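Glycoside Hydrolase Family 43_12 (Metagenome, PDB 7JVH) probably hydrolyses glycosidic bonds in arabinose- or xylose-containing plant polysaccharides or their fragments, as other members of glycoside hydrolase family 43 do. Local coordinates at residues G170-S175 / P235-G240; Y185-D190 / E239-Y244; H201-I206 / I224-T229; E265-A270 / E278-N283. All blocks are in the same frame, centred on the assembly; numbering follows the deposited sequence.

Contact 1 (G170-S175 / P235-G240); sequences GGIDPS and PVWIEG
Asp173 reaches across to Glu239 and Gly240 with CB, CG and OD2, while its OD1 faces a bound glycerol. CB already lies 3.6 Å from Gly240 N, and Asp173 CG passes beside the same backbone nitrogen. CG stands anti to the carbonyl carbon (chi1 -62°), which carries OD2 onward into the joint between the two residues. There OD2 accepts the Gly240 N-H at 2.8 Å (N-H...O 152°), on the lone pair that points away from OD1. The same OD2 lies 3.2 Å from Glu239 CB, against the root of the glutamate. Beyond it the glutamate runs extended past CG, and its OE1 comes to 3.6 Å from Asp173 OD2, with the carboxylate planes turned 36° apart. Gly240 adopts a left-handed backbone conformation, which glycine takes easily. Ile172 adds the apolar part of the contact: its CD1 meets Trp237 CZ3 at 3.5 Å, the two side chains crossing at about a right angle, and lies equally near Glu239 OE1. The glycerol, probably from the crystallisation liquor, is hydrogen-bonded by both Asp173 OD1 and Glu239 OE1. A paired aspartate and glutamate lining a pocket is consistent with the acidic active-site centre of the five-bladed beta-propeller in family 43.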
loop_
_atom_site.group_PDB
_atom_site.type_symbol
_atom_site.label_atom_id
_atom_site.label_comp_id
_atom_site.label_asym_id
_atom_site.label_seq_id
_atom_site.Cartn_x
_atom_site.Cartn_y
_atom_site.Cartn_z
ATOM N N GLY A 170 23.231 1.206 3.903
ATOM C CA GLY A 170 22.316 0.133 4.234
ATOM C C GLY A 170 21.113 0.606 5.029
ATOM O O GLY A 170 20.898 1.793 5.192
ATOM N N GLY A 171 20.332 -0.347 5.534
ATOM C CA GLY A 171 19.144 -0.074 6.317
ATOM C C GLY A 171 17.995 0.375 5.432
ATOM O O GLY A 171 18.062 0.291 4.184
ATOM N N ILE A 172 16.939 0.883 6.084
ATOM C CA ILE A 172 15.707 1.299 5.394
ATOM C C ILE A 172 15.243 2.689 5.815
ATOM O O ILE A 172 15.861 3.340 6.672
ATOM C CB ILE A 172 14.580 0.290 5.680
ATOM C CG1 ILE A 172 14.221 0.278 7.178
ATOM C CG2 ILE A 172 15.001 -1.106 5.202
ATOM C CD1 ILE A 172 13.143 -0.719 7.522
ATOM N N ASP A 173 14.146 3.133 5.197
ATOM C CA ASP A 173 13.450 4.379 5.513
ATOM C C ASP A 173 14.332 5.595 5.274
ATOM O O ASP A 173 14.460 6.452 6.145
ATOM C CB ASP A 173 12.889 4.342 6.928
ATOM C CG ASP A 173 11.870 3.234 7.109
ATOM O OD1 ASP A 173 11.636 2.471 6.137
ATOM O OD2 ASP A 173 11.313 3.113 8.233
ATOM N N PRO A 174 14.941 5.722 4.077
ATOM C CA PRO A 174 15.670 6.938 3.718
ATOM C C PRO A 174 14.745 8.157 3.639
ATOM O O PRO A 174 13.564 8.024 3.341
ATOM C CB PRO A 174 16.204 6.607 2.323
ATOM C CG PRO A 174 15.280 5.556 1.800
ATOM C CD PRO A 174 14.903 4.734 2.991
ATOM N N SER A 175 15.305 9.341 3.891
ATOM C CA SER A 175 14.553 10.592 3.837
ATOM C C SER A 175 15.532 11.758 3.771
ATOM O O SER A 175 16.439 11.863 4.581
ATOM C CB SER A 175 13.636 10.692 5.064
ATOM O OG SER A 175 12.826 11.827 5.055
ATOM N N PRO A 235 13.863 0.091 23.024
ATOM C CA PRO A 235 12.945 0.488 21.958
ATOM C C PRO A 235 13.109 -0.336 20.682
ATOM O O PRO A 235 14.213 -0.458 20.176
ATOM C CB PRO A 235 13.306 1.957 21.713
ATOM C CG PRO A 235 14.603 2.193 22.410
ATOM C CD PRO A 235 14.657 1.221 23.534
ATOM N N VAL A 236 11.997 -0.871 20.174
ATOM C CA VAL A 236 11.981 -1.716 19.001
ATOM C C VAL A 236 11.971 -0.894 17.707
ATOM O O VAL A 236 11.171 0.021 17.554
ATOM C CB VAL A 236 10.766 -2.677 19.050
ATOM C CG1 VAL A 236 10.585 -3.448 17.745
ATOM C CG2 VAL A 236 10.887 -3.620 20.234
ATOM N N TRP A 237 12.894 -1.224 16.796
ATOM C CA TRP A 237 12.905 -0.752 15.409
ATOM C C TRP A 237 12.561 0.721 15.164
ATOM O O TRP A 237 11.691 1.028 14.350
ATOM C CB TRP A 237 11.991 -1.642 14.560
ATOM C CG TRP A 237 12.725 -2.788 13.942
ATOM C CD1 TRP A 237 12.896 -4.036 14.460
ATOM C CD2 TRP A 237 13.402 -2.770 12.683
ATOM N NE1 TRP A 237 13.640 -4.798 13.596
ATOM C CE2 TRP A 237 13.956 -4.049 12.491
ATOM C CE3 TRP A 237 13.591 -1.792 11.698
ATOM C CZ2 TRP A 237 14.700 -4.381 11.356
ATOM C CZ3 TRP A 237 14.314 -2.121 10.559
ATOM C CH2 TRP A 237 14.867 -3.408 10.403
ATOM N N ILE A 238 13.269 1.631 15.838
ATOM C CA ILE A 238 13.181 3.036 15.515
ATOM C C ILE A 238 13.480 3.212 14.034
ATOM O O ILE A 238 14.481 2.719 13.536
ATOM C CB ILE A 238 14.096 3.933 16.386
ATOM C CG1 ILE A 238 13.815 5.411 16.093
ATOM C CG2 ILE A 238 15.563 3.608 16.184
ATOM C CD1 ILE A 238 13.873 6.307 17.308
ATOM N N GLU A 239 12.581 3.910 13.335
ATOM C CA GLU A 239 12.628 4.023 11.889
ATOM C C GLU A 239 11.773 5.204 11.408
ATOM O O GLU A 239 11.471 6.106 12.180
ATOM C CB GLU A 239 12.202 2.681 11.258
ATOM C CG GLU A 239 10.741 2.318 11.426
ATOM C CD GLU A 239 10.446 0.851 11.086
ATOM O OE1 GLU A 239 11.204 0.231 10.339
ATOM O OE2 GLU A 239 9.445 0.283 11.556
ATOM N N GLY A 240 11.435 5.205 10.111
ATOM C CA GLY A 240 10.747 6.291 9.451
ATOM C C GLY A 240 11.237 7.693 9.826
ATOM O O GLY A 240 10.428 8.587 10.033
#

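Contact 2 (Y185-D190 / E239-Y244); sequences YLVHND and EGPHIY
Val187 straddles Pro241: its CG1 lies 3.6 Å from Pro241 CB, and CG2 reaches the same carbon at 3.8 Å. CG1 occupies the place between the backbone N and the carbonyl carbon (chi1 71°), and from there it also meets Pro241 O at 3.5 Å and, more distantly, Ile243 CG1. A beta-branched residue suits the spot because both methyls are used. At His188 the backbone does the touching, its CA resting 3.7 Å from Pro241 CG, while the imidazole leaves on the far side to meet Phe169 and Trp207. The two strands run nearly antiparallel, at 163°, yet their axes come no nearer than 6.1 Å. They face each other from neighbouring sheets, as successive blades of a beta-propeller do, and side chains fill the gap instead of paired backbones; a proline, with no N-H to offer, costs nothing there. Asn189 lies alongside Glu239, the two side chains pointing the same way, with ND2 3.9 Å from Glu239 CB and the amide turned 43° from the carboxylate. The polar ends of the asparagine are used elsewhere: ND2 donates to Ile238 O, and OD1 is held by Arg202 NH2.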
loop_
_atom_site.group_PDB
_atom_site.type_symbol
_atom_site.label_atom_id
_atom_site.label_comp_id
_atom_site.label_asym_id
_atom_site.label_seq_id
_atom_site.Cartn_x
_atom_site.Cartn_y
_atom_site.Cartn_z
ATOM N N TYR A 185 20.926 16.893 3.383
ATOM C CA TYR A 185 21.185 15.778 4.282
ATOM C C TYR A 185 20.256 14.615 3.983
ATOM O O TYR A 185 19.259 14.754 3.276
ATOM C CB TYR A 185 21.061 16.236 5.731
ATOM C CG TYR A 185 21.986 17.390 6.035
ATOM C CD1 TYR A 185 23.323 17.170 6.347
ATOM C CD2 TYR A 185 21.532 18.714 5.974
ATOM C CE1 TYR A 185 24.181 18.222 6.611
ATOM C CE2 TYR A 185 22.382 19.773 6.236
ATOM C CZ TYR A 185 23.707 19.521 6.552
ATOM O OH TYR A 185 24.549 20.572 6.811
ATOM N N LEU A 186 20.623 13.452 4.515
ATOM C CA LEU A 186 19.866 12.239 4.324
ATOM C C LEU A 186 19.900 11.480 5.625
ATOM O O LEU A 186 20.969 11.244 6.181
ATOM C CB LEU A 186 20.496 11.411 3.213
ATOM C CG LEU A 186 19.761 10.129 2.820
ATOM C CD1 LEU A 186 20.171 9.725 1.416
ATOM C CD2 LEU A 186 19.985 8.992 3.827
ATOM N N VAL A 187 18.721 11.115 6.121
ATOM C CA VAL A 187 18.597 10.359 7.349
ATOM C C VAL A 187 17.959 9.017 7.024
ATOM O O VAL A 187 17.140 8.902 6.091
ATOM C CB VAL A 187 17.791 11.133 8.414
ATOM C CG1 VAL A 187 16.303 11.198 8.044
ATOM C CG2 VAL A 187 18.063 10.551 9.786
ATOM N N HIS A 188 18.352 7.984 7.770
ATOM C CA HIS A 188 17.803 6.657 7.564
ATOM C C HIS A 188 17.973 5.809 8.802
ATOM O O HIS A 188 18.705 6.187 9.723
ATOM C CB HIS A 188 18.433 5.996 6.328
ATOM C CG HIS A 188 19.848 5.539 6.537
ATOM N ND1 HIS A 188 20.171 4.229 6.806
ATOM C CD2 HIS A 188 21.023 6.212 6.483
ATOM C CE1 HIS A 188 21.488 4.118 6.925
ATOM N NE2 HIS A 188 22.026 5.306 6.737
ATOM N N ASN A 189 17.230 4.691 8.829
ATOM C CA ASN A 189 17.368 3.652 9.845
ATOM C C ASN A 189 18.562 2.778 9.445
ATOM O O ASN A 189 18.844 2.625 8.262
ATOM C CB ASN A 189 16.038 2.877 9.974
ATOM C CG ASN A 189 16.207 1.427 10.426
ATOM O OD1 ASN A 189 16.729 0.599 9.682
ATOM N ND2 ASN A 189 15.710 1.105 11.621
ATOM N N ASP A 190 19.268 2.244 10.443
ATOM C CA ASP A 190 20.391 1.341 10.215
ATOM C C ASP A 190 20.514 0.370 11.383
ATOM O O ASP A 190 19.827 0.516 12.391
ATOM C CB ASP A 190 21.705 2.127 10.038
ATOM C CG ASP A 190 22.734 1.393 9.154
ATOM O OD1 ASP A 190 22.522 0.200 8.806
ATOM O OD2 ASP A 190 23.761 2.009 8.804
ATOM N N GLU A 239 12.581 3.910 13.335
ATOM C CA GLU A 239 12.628 4.023 11.889
ATOM C C GLU A 239 11.773 5.204 11.408
ATOM O O GLU A 239 11.471 6.106 12.180
ATOM C CB GLU A 239 12.202 2.681 11.258
ATOM C CG GLU A 239 10.741 2.318 11.426
ATOM C CD GLU A 239 10.446 0.851 11.086
ATOM O OE1 GLU A 239 11.204 0.231 10.339
ATOM O OE2 GLU A 239 9.445 0.283 11.556
ATOM N N GLY A 240 11.435 5.205 10.111
ATOM C CA GLY A 240 10.747 6.291 9.451
ATOM C C GLY A 240 11.237 7.693 9.826
ATOM O O GLY A 240 10.428 8.587 10.033
ATOM N N PRO A 241 12.560 7.952 9.898
ATOM C CA PRO A 241 13.047 9.270 10.336
ATOM C C PRO A 241 12.728 10.380 9.330
ATOM O O PRO A 241 12.934 10.189 8.130
ATOM C CB PRO A 241 14.571 9.070 10.423
ATOM C CG PRO A 241 14.857 7.929 9.477
ATOM C CD PRO A 241 13.653 7.026 9.519
ATOM N N HIS A 242 12.212 11.516 9.819
ATOM C CA HIS A 242 12.059 12.727 9.009
ATOM C C HIS A 242 12.626 13.946 9.751
ATOM O O HIS A 242 12.387 14.125 10.952
ATOM C CB HIS A 242 10.588 12.973 8.655
ATOM C CG HIS A 242 9.992 11.924 7.772
ATOM N ND1 HIS A 242 10.403 11.723 6.473
ATOM C CD2 HIS A 242 9.011 11.013 7.999
ATOM C CE1 HIS A 242 9.704 10.735 5.943
ATOM N NE2 HIS A 242 8.858 10.289 6.848
ATOM N N ILE A 243 13.365 14.785 9.017
ATOM C CA ILE A 243 13.857 16.054 9.532
ATOM C C ILE A 243 12.952 17.175 9.056
ATOM O O ILE A 243 12.562 17.215 7.890
ATOM C CB ILE A 243 15.303 16.366 9.083
ATOM C CG1 ILE A 243 16.274 15.251 9.486
ATOM C CG2 ILE A 243 15.768 17.692 9.669
ATOM C CD1 ILE A 243 16.586 15.185 10.962
ATOM N N TYR A 244 12.605 18.075 9.986
ATOM C CA TYR A 244 11.940 19.338 9.689
ATOM C C TYR A 244 12.694 20.418 10.437
ATOM O O TYR A 244 13.304 20.150 11.467
ATOM C CB TYR A 244 10.468 19.313 10.130
ATOM C CG TYR A 244 9.701 18.069 9.726
ATOM C CD1 TYR A 244 9.167 17.925 8.445
ATOM C CD2 TYR A 244 9.504 17.038 10.640
ATOM C CE1 TYR A 244 8.464 16.797 8.093
ATOM C CE2 TYR A 244 8.801 15.893 10.290
ATOM C CZ TYR A 244 8.287 15.779 9.025
ATOM O OH TYR A 244 7.601 14.633 8.701
#

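Contact 3 (H201-I206 / I224-T229); sequences HRCIKI and IVNGGT
Ile204 and the pair Ile224 and Val225 form the tightly packed end of this contact. Ile204 N donates to Val225 O at 2.9 Å, and Ile204 O accepts Ile224 N at the same distance, with a longer, weak bond from Val225 N. Two residues thus face one, a classic beta bulge in the antiparallel hairpin of strands 203-210 and 215-226. Ile204 and Val225 lie side by side on the face turned to Leu252 of the next sheet. Ile224 leans across: its CG1 reaches Ile204 CG2 at 3.8 Å, and its CG2 meets Ile206 CG2 at 3.7 Å, the latter side chains crossing at about a right angle. The branching of Ile224 at CB is what lets it serve both isoleucines at once.

Toward the other end the packing gives way to polar contacts, where partly exposed Asn226 extends over Cys203 to His201. Its CG lies anti to the backbone N (chi1 -168°), which takes OD1 to within 2.6 Å of His201 NE2. The oxygen meets the edge of the imidazole close to the ring plane, although the donor stands above the carbonyl plane of the amide, 39° out of it. Cys203 SG sits 3.2 Å from the same oxygen. Gly227, turned sharply at phi 92°, a conformation open to glycine, gives its N-H to Arg202 O. On the other side of the ring, His201 ND1 is bonded to the backbone N-H of Leu196. With NE2 donating and ND1 accepting, this histidine is probably neutral and protonated on NE2.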
loop_
_atom_site.group_PDB
_atom_site.type_symbol
_atom_site.label_atom_id
_atom_site.label_comp_id
_atom_site.label_asym_id
_atom_site.label_seq_id
_atom_site.Cartn_x
_atom_site.Cartn_y
_atom_site.Cartn_z
ATOM N N HIS A 201 17.168 -3.696 18.282
ATOM C CA HIS A 201 18.020 -2.530 18.451
ATOM C C HIS A 201 18.402 -1.980 17.069
ATOM O O HIS A 201 19.038 -2.661 16.273
ATOM C CB HIS A 201 19.268 -2.866 19.261
ATOM C CG HIS A 201 20.161 -1.695 19.488
ATOM N ND1 HIS A 201 21.430 -1.812 20.007
ATOM C CD2 HIS A 201 19.974 -0.379 19.248
ATOM C CE1 HIS A 201 21.976 -0.614 20.091
ATOM N NE2 HIS A 201 21.112 0.273 19.641
ATOM N N ARG A 202 17.970 -0.742 16.802
ATOM C CA ARG A 202 18.248 -0.050 15.561
ATOM C C ARG A 202 18.676 1.382 15.844
ATOM O O ARG A 202 18.659 1.831 17.000
ATOM C CB ARG A 202 16.998 -0.077 14.676
ATOM C CG ARG A 202 16.652 -1.460 14.135
ATOM C CD ARG A 202 17.733 -2.194 13.348
ATOM N NE ARG A 202 17.788 -1.756 11.956
ATOM C CZ ARG A 202 18.080 -2.523 10.913
ATOM N NH1 ARG A 202 18.369 -3.825 11.062
ATOM N NH2 ARG A 202 18.140 -1.963 9.707
ATOM N N CYS A 203 19.076 2.084 14.778
ATOM C CA CYS A 203 19.692 3.405 14.862
ATOM C C CYS A 203 19.150 4.319 13.805
ATOM O O CYS A 203 18.742 3.863 12.741
ATOM C CB CYS A 203 21.210 3.297 14.602
ATOM S SG CYS A 203 22.105 2.466 15.897
ATOM N N ILE A 204 19.172 5.620 14.099
ATOM C CA ILE A 204 18.969 6.654 13.104
ATOM C C ILE A 204 20.330 7.269 12.782
ATOM O O ILE A 204 21.059 7.697 13.677
ATOM C CB ILE A 204 18.005 7.751 13.577
ATOM C CG1 ILE A 204 16.652 7.144 13.971
ATOM C CG2 ILE A 204 17.852 8.818 12.504
ATOM C CD1 ILE A 204 15.986 6.310 12.898
ATOM N N LYS A 205 20.640 7.303 11.482
ATOM C CA LYS A 205 21.898 7.755 10.963
ATOM C C LYS A 205 21.630 8.879 9.990
ATOM O O LYS A 205 20.690 8.808 9.223
ATOM C CB LYS A 205 22.596 6.600 10.238
ATOM C CG LYS A 205 24.029 6.918 9.812
ATOM C CD LYS A 205 24.782 5.674 9.375
ATOM C CE LYS A 205 25.076 4.763 10.567
ATOM N NZ LYS A 205 25.700 3.490 10.153
ATOM N N ILE A 206 22.483 9.910 10.022
ATOM C CA ILE A 206 22.394 11.037 9.100
ATOM C C ILE A 206 23.670 11.147 8.267
ATOM O O ILE A 206 24.754 10.795 8.729
ATOM C CB ILE A 206 22.095 12.351 9.848
ATOM C CG1 ILE A 206 21.734 13.464 8.864
ATOM C CG2 ILE A 206 23.268 12.779 10.731
ATOM C CD1 ILE A 206 21.151 14.692 9.556
ATOM N N ILE A 224 22.630 9.682 15.136
ATOM C CA ILE A 224 21.960 10.762 15.875
ATOM C C ILE A 224 20.907 10.284 16.876
ATOM O O ILE A 224 20.592 10.992 17.819
ATOM C CB ILE A 224 21.360 11.835 14.940
ATOM C CG1 ILE A 224 20.562 11.206 13.801
ATOM C CG2 ILE A 224 22.472 12.720 14.376
ATOM C CD1 ILE A 224 19.806 12.238 12.999
ATOM N N VAL A 225 20.378 9.074 16.667
ATOM C CA VAL A 225 19.599 8.374 17.682
ATOM C C VAL A 225 20.032 6.925 17.743
ATOM O O VAL A 225 20.124 6.272 16.716
ATOM C CB VAL A 225 18.074 8.419 17.422
ATOM C CG1 VAL A 225 17.341 7.616 18.493
ATOM C CG2 VAL A 225 17.575 9.855 17.413
ATOM N N ASN A 226 20.281 6.437 18.962
ATOM C CA ASN A 226 20.601 5.043 19.204
ATOM C C ASN A 226 19.494 4.322 19.980
ATOM O O ASN A 226 19.299 4.582 21.169
ATOM C CB ASN A 226 21.938 4.903 19.918
ATOM C CG ASN A 226 22.445 3.475 19.920
ATOM O OD1 ASN A 226 22.031 2.641 19.090
ATOM N ND2 ASN A 226 23.353 3.177 20.853
ATOM N N GLY A 227 18.764 3.432 19.289
ATOM C CA GLY A 227 17.712 2.644 19.899
ATOM C C GLY A 227 16.327 3.286 19.819
ATOM O O GLY A 227 15.401 2.707 19.226
ATOM N N GLY A 228 16.198 4.466 20.434
ATOM C CA GLY A 228 14.945 5.208 20.510
ATOM C C GLY A 228 15.001 6.360 21.502
ATOM O O GLY A 228 16.091 6.852 21.818
ATOM N N THR A 229 13.828 6.779 21.993
ATOM C CA THR A 229 13.706 7.877 22.970
ATOM C C THR A 229 14.377 7.575 24.318
ATOM O O THR A 229 14.846 8.480 24.997
ATOM C CB THR A 229 12.235 8.246 23.259
ATOM O OG1 THR A 229 11.502 7.051 23.542
ATOM C CG2 THR A 229 11.609 8.951 22.062
#

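Contact 4 (E265-A270 / E278-N283); sequences EVIFKA and EPWNNN
The amide of Asn283 grips both polar backbone atoms of Ile267. Its ND2 donates to Ile267 O at 3.0 Å (N-H...O 161°), in the carbonyl plane and on a lone pair, while its OD1 accepts Ile267 N at 3.1 Å on a more bent bond. Asparagine suits the place because its side-chain amide can stand in for a peptide of a neighbouring strand. Ile267 O is doubly held, since Trp280 N also donates to it at 3.2 Å. Further along, Lys269 and Glu278 exchange backbone bonds as an antiparallel hydrogen-bonded pair. Strand 278-279 is an edge strand of its four-stranded sheet, the short last strand of a beta-propeller blade, and the asparagine prolongs its pairing after the chain has turned away. Between the bonded positions Phe268 meets Pro279: ring atom CE2 lies 3.7 Å from Pro279 CB, and CD2 lies 3.4 Å from Pro279 N, the proline losing nothing at a position where no N-H is needed for pairing. Farther out, Ile267 CG2 packs 3.8 Å from Trp280 CB and then meets the indole near its edge. One face of that indole carries Asn282 CB, 3.3 Å above its centre, and the ring also stacks with Trp347.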
loop_
_atom_site.group_PDB
_atom_site.type_symbol
_atom_site.label_atom_id
_atom_site.label_comp_id
_atom_site.label_asym_id
_atom_site.label_seq_id
_atom_site.Cartn_x
_atom_site.Cartn_y
_atom_site.Cartn_z
ATOM N N GLU A 265 4.768 7.046 17.236
ATOM C CA GLU A 265 5.633 8.059 16.662
ATOM C C GLU A 265 6.166 8.912 17.796
ATOM O O GLU A 265 5.427 9.265 18.710
ATOM C CB GLU A 265 4.891 8.925 15.663
ATOM C CG GLU A 265 5.826 9.710 14.756
ATOM C CD GLU A 265 6.342 8.916 13.578
ATOM O OE1 GLU A 265 5.948 7.727 13.402
ATOM O OE2 GLU A 265 7.126 9.494 12.810
ATOM N N VAL A 266 7.464 9.226 17.714
ATOM C CA VAL A 266 8.190 9.947 18.729
ATOM C C VAL A 266 8.864 11.138 18.058
ATOM O O VAL A 266 8.953 11.183 16.831
ATOM C CB VAL A 266 9.205 9.043 19.443
ATOM C CG1 VAL A 266 8.503 7.857 20.067
ATOM C CG2 VAL A 266 10.294 8.569 18.491
ATOM N N ILE A 267 9.326 12.098 18.869
ATOM C CA ILE A 267 9.840 13.365 18.361
ATOM C C ILE A 267 11.052 13.836 19.181
ATOM O O ILE A 267 11.034 13.790 20.422
ATOM C CB ILE A 267 8.751 14.464 18.373
ATOM C CG1 ILE A 267 9.227 15.725 17.638
ATOM C CG2 ILE A 267 8.337 14.815 19.802
ATOM C CD1 ILE A 267 9.238 15.605 16.129
ATOM N N PHE A 268 12.081 14.298 18.456
ATOM C CA PHE A 268 13.347 14.773 18.988
ATOM C C PHE A 268 13.594 16.160 18.421
ATOM O O PHE A 268 13.122 16.467 17.323
ATOM C CB PHE A 268 14.495 13.888 18.479
ATOM C CG PHE A 268 14.438 12.459 18.943
ATOM C CD1 PHE A 268 13.726 11.501 18.230
ATOM C CD2 PHE A 268 15.126 12.065 20.087
ATOM C CE1 PHE A 268 13.689 10.195 18.657
ATOM C CE2 PHE A 268 15.079 10.745 20.516
ATOM C CZ PHE A 268 14.370 9.808 19.791
ATOM N N LYS A 269 14.367 16.982 19.136
ATOM C CA LYS A 269 14.841 18.260 18.594
ATOM C C LYS A 269 16.336 18.519 18.862
ATOM O O LYS A 269 16.917 17.947 19.785
ATOM C CB LYS A 269 13.974 19.422 19.106
ATOM C CG LYS A 269 14.299 19.918 20.506
ATOM C CD LYS A 269 13.326 21.004 20.953
ATOM C CE LYS A 269 13.610 21.458 22.376
ATOM N NZ LYS A 269 14.621 22.562 22.433
ATOM N N ALA A 270 16.941 19.381 18.034
ATOM C CA ALA A 270 18.339 19.772 18.159
ATOM C C ALA A 270 18.580 21.177 17.638
ATOM O O ALA A 270 17.806 21.675 16.816
ATOM C CB ALA A 270 19.236 18.800 17.413
ATOM N N GLU A 278 17.564 15.483 21.349
ATOM C CA GLU A 278 16.946 15.087 22.613
ATOM C C GLU A 278 15.456 14.833 22.423
ATOM O O GLU A 278 14.782 15.593 21.729
ATOM C CB GLU A 278 17.124 16.172 23.683
ATOM C CG GLU A 278 18.570 16.582 23.945
ATOM C CD GLU A 278 19.432 15.470 24.525
ATOM O OE1 GLU A 278 18.921 14.366 24.797
ATOM O OE2 GLU A 278 20.647 15.686 24.700
ATOM N N PRO A 279 14.902 13.764 23.042
ATOM C CA PRO A 279 13.462 13.497 22.962
ATOM C C PRO A 279 12.649 14.440 23.858
ATOM O O PRO A 279 13.047 14.724 24.991
ATOM C CB PRO A 279 13.344 12.067 23.487
ATOM C CG PRO A 279 14.547 11.879 24.378
ATOM C CD PRO A 279 15.630 12.790 23.871
ATOM N N TRP A 280 11.513 14.921 23.343
ATOM C CA TRP A 280 10.522 15.596 24.170
ATOM C C TRP A 280 10.175 14.651 25.311
ATOM O O TRP A 280 9.885 13.476 25.075
ATOM C CB TRP A 280 9.267 15.910 23.356
ATOM C CG TRP A 280 8.261 16.805 24.048
ATOM C CD1 TRP A 280 8.456 17.577 25.163
ATOM C CD2 TRP A 280 6.918 17.055 23.623
ATOM N NE1 TRP A 280 7.310 18.271 25.473
ATOM C CE2 TRP A 280 6.354 17.974 24.536
ATOM C CE3 TRP A 280 6.138 16.597 22.559
ATOM C CZ2 TRP A 280 5.042 18.432 24.413
ATOM C CZ3 TRP A 280 4.852 17.056 22.442
ATOM C CH2 TRP A 280 4.311 17.962 23.364
ATOM N N ASN A 281 10.220 15.153 26.548
ATOM C CA ASN A 281 9.778 14.378 27.691
ATOM C C ASN A 281 8.428 13.710 27.403
ATOM O O ASN A 281 8.191 12.578 27.824
ATOM C CB ASN A 281 9.679 15.235 28.925
ATOM C CG ASN A 281 9.100 14.477 30.104
ATOM O OD1 ASN A 281 9.580 13.398 30.441
ATOM N ND2 ASN A 281 8.042 15.029 30.731
ATOM N N ASN A 282 7.541 14.438 26.700
ATOM C CA ASN A 282 6.262 13.913 26.228
ATOM C C ASN A 282 6.501 13.075 24.998
ATOM O O ASN A 282 6.690 13.599 23.894
ATOM C CB ASN A 282 5.294 15.047 25.893
ATOM C CG ASN A 282 3.923 14.551 25.455
ATOM O OD1 ASN A 282 3.048 14.339 26.284
ATOM N ND2 ASN A 282 3.729 14.404 24.157
ATOM N N ASN A 283 6.513 11.755 25.190
ATOM C CA ASN A 283 6.637 10.822 24.082
ATOM C C ASN A 283 6.014 9.497 24.498
ATOM O O ASN A 283 6.068 9.137 25.672
ATOM C CB ASN A 283 8.116 10.655 23.681
ATOM C CG ASN A 283 8.498 11.500 22.479
ATOM O OD1 ASN A 283 7.826 11.458 21.447
ATOM N ND2 ASN A 283 9.568 12.281 22.608
#

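Overall arrangement
All four contacts lie on one side of the chain's centre, within the family 43 catalytic region, and involve two successive four-stranded antiparallel sheets, 175-226 and 239-279. Contacts 3 and 4 each sit within one sheet, each pairing the third strand of its sheet with the fourth; contact 2 packs one sheet on the other, and contact 1 ties the loop before strand 175-178 to the start of strand 239-246. Contacts 1 and 2 share Glu239 and Gly240, their centres about 7 Å apart, whereas the centres of contacts 1 and 4 are about 16 Å apart. Along the chain contact 3 falls between the halves of contacts 1 and 2, and contact 4 follows. Together they run from the probable substrate pocket outward to the propeller rim.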